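Local coordinates for ralf, proline/betaine transporter (Legionella pneumophila, PDB 4D7Q), which probably acts as a guanine-nucleotide exchange factor, here as an engineered chimera joining the Sec7 domain of Legionella RalF to the capping domain of Rickettsia RalF, at residues Q91-G96 / D136-L141. The protein carries 2 engineered substitutions. Sequence-based numbering, arbitrary orientation.
Sequences QSFVEG and DAAYLL
A chi1 of 177° carries the Phe93 ring opposite the main-chain nitrogen and drives it, end first, at helix 135-152, where Leu141, with CG beside its own backbone N (chi1 -83°) and an extended chi2, lays CD1 over one face. Leu141 CB lies against the CZ-CE2 rim, on the face that CD1 covers, 3.6 Å from Phe93 CZ. At the ring edge, near its plane, lies Ala138 O, 3.5 Å from Phe93 CZ, while Ala138 CB sits 4.1 Å from Phe93 CE1. No hydrogen bond spans the gap; one aromatic side chain does the bridging, and all three touching residues are buried. Tyr124 meets the same ring edge-to-face, and Leu189 of helix 183-195 also packs on it. Behind Phe93, a capping box starts helix 93-102: Glu95 N donates to Ser92 OG (3.1 Å), and Ser92 N returns an almost straight bond to Glu95 OE1 (3.0 Å, 175°), on the anti side, tilted somewhat out of the carboxylate plane. A glycerol, probably from the crystallisation liquor, accepts hydrogen bonds from Phe93 N and Val94 N. In the Legionella Sec7 part of the chimera, Phe93 is the buried aromatic contact between helices 93-102 and 135-152 of the all-helical Sec7 fold.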
loop_
_atom_site.group_PDB
_atom_site.type_symbol
_atom_site.label_atom_id
_atom_site.label_comp_id
_atom_site.label_asym_id
_atom_site.label_seq_id
_atom_site.Cartn_x
_atom_site.Cartn_y
_atom_site.Cartn_z
ATOM N N GLN A 91 2.364 16.079 20.012
ATOM C CA GLN A 91 3.179 16.072 18.803
ATOM C C GLN A 91 2.499 16.945 17.767
ATOM O O GLN A 91 1.310 16.940 17.675
ATOM C CB GLN A 91 3.321 14.645 18.237
ATOM C CG GLN A 91 4.419 13.770 18.807
ATOM C CD GLN A 91 5.019 12.764 17.841
ATOM O OE1 GLN A 91 4.397 11.794 17.455
ATOM N NE2 GLN A 91 6.262 12.976 17.490
ATOM N N SER A 92 3.262 17.678 16.983
ATOM C CA SER A 92 2.723 18.458 15.904
ATOM C C SER A 92 2.239 17.526 14.796
ATOM O O SER A 92 2.596 16.402 14.785
ATOM C CB SER A 92 3.754 19.427 15.389
ATOM O OG SER A 92 4.586 18.833 14.487
ATOM N N PHE A 93 1.401 18.023 13.913
ATOM C CA PHE A 93 0.830 17.193 12.884
ATOM C C PHE A 93 1.952 16.621 12.014
ATOM O O PHE A 93 2.029 15.470 11.811
ATOM C CB PHE A 93 -0.208 17.937 12.048
ATOM C CG PHE A 93 -0.759 17.124 10.934
ATOM C CD1 PHE A 93 -1.806 16.287 11.137
ATOM C CD2 PHE A 93 -0.219 17.184 9.696
ATOM C CE1 PHE A 93 -2.300 15.515 10.127
ATOM C CE2 PHE A 93 -0.699 16.412 8.681
ATOM C CZ PHE A 93 -1.747 15.582 8.890
ATOM N N VAL A 94 2.831 17.481 11.559
ATOM C CA VAL A 94 3.973 17.102 10.708
ATOM C C VAL A 94 4.906 16.102 11.437
ATOM O O VAL A 94 5.275 15.091 10.838
ATOM C CB VAL A 94 4.724 18.351 10.147
ATOM C CG1 VAL A 94 5.982 17.956 9.362
ATOM C CG2 VAL A 94 3.809 19.195 9.275
ATOM N N GLU A 95 5.234 16.345 12.735
ATOM C CA GLU A 95 6.088 15.425 13.524
ATOM C C GLU A 95 5.456 14.032 13.610
ATOM O O GLU A 95 6.155 13.045 13.439
ATOM C CB GLU A 95 6.309 15.922 14.975
ATOM C CG GLU A 95 7.180 17.152 15.146
ATOM C CD GLU A 95 7.264 17.702 16.565
ATOM O OE1 GLU A 95 6.264 17.619 17.322
ATOM O OE2 GLU A 95 8.334 18.259 16.905
ATOM N N GLY A 96 4.165 13.975 13.950
ATOM C CA GLY A 96 3.408 12.733 14.097
ATOM C C GLY A 96 3.358 11.942 12.811
ATOM O O GLY A 96 3.635 10.742 12.807
ATOM N N ASP A 136 -10.901 13.158 8.500
ATOM C CA ASP A 136 -10.924 13.436 7.058
ATOM C C ASP A 136 -10.045 14.615 6.711
ATOM O O ASP A 136 -9.339 14.571 5.702
ATOM C CB ASP A 136 -12.360 13.653 6.544
ATOM C CG ASP A 136 -13.251 12.421 6.654
ATOM O OD1 ASP A 136 -12.759 11.302 6.382
ATOM O OD2 ASP A 136 -14.440 12.577 7.013
ATOM N N ALA A 137 -10.059 15.660 7.545
ATOM C CA ALA A 137 -9.195 16.834 7.362
ATOM C C ALA A 137 -7.746 16.409 7.580
ATOM O O ALA A 137 -6.876 16.819 6.817
ATOM C CB ALA A 137 -9.559 17.929 8.342
ATOM N N ALA A 138 -7.490 15.548 8.573
ATOM C CA ALA A 138 -6.136 15.028 8.811
ATOM C C ALA A 138 -5.678 14.220 7.594
ATOM O O ALA A 138 -4.523 14.312 7.205
ATOM C CB ALA A 138 -6.119 14.145 10.057
ATOM N N TYR A 139 -6.590 13.443 6.985
ATOM C CA TYR A 139 -6.305 12.614 5.802
ATOM C C TYR A 139 -5.868 13.465 4.580
ATOM O O TYR A 139 -4.847 13.188 3.939
ATOM C CB TYR A 139 -7.546 11.750 5.527
ATOM C CG TYR A 139 -7.479 10.917 4.269
ATOM C CD1 TYR A 139 -6.947 9.630 4.290
ATOM C CD2 TYR A 139 -7.958 11.413 3.052
ATOM C CE1 TYR A 139 -6.928 8.838 3.140
ATOM C CE2 TYR A 139 -7.943 10.631 1.899
ATOM C CZ TYR A 139 -7.427 9.344 1.946
ATOM O OH TYR A 139 -7.403 8.580 0.811
ATOM N N LEU A 140 -6.631 14.534 4.307
ATOM C CA LEU A 140 -6.373 15.496 3.241
ATOM C C LEU A 140 -5.015 16.189 3.454
ATOM O O LEU A 140 -4.213 16.267 2.514
ATOM C CB LEU A 140 -7.526 16.527 3.180
ATOM C CG LEU A 140 -7.332 17.588 2.054
ATOM C CD1 LEU A 140 -7.981 17.145 0.772
ATOM C CD2 LEU A 140 -7.867 18.926 2.452
ATOM N N LEU A 141 -4.762 16.670 4.699
ATOM C CA LEU A 141 -3.504 17.304 5.084
ATOM C C LEU A 141 -2.358 16.326 4.953
ATOM O O LEU A 141 -1.292 16.731 4.500
ATOM C CB LEU A 141 -3.542 17.731 6.558
ATOM C CG LEU A 141 -4.193 19.045 6.938
ATOM C CD1 LEU A 141 -4.218 19.168 8.449
ATOM C CD2 LEU A 141 -3.467 20.251 6.314
#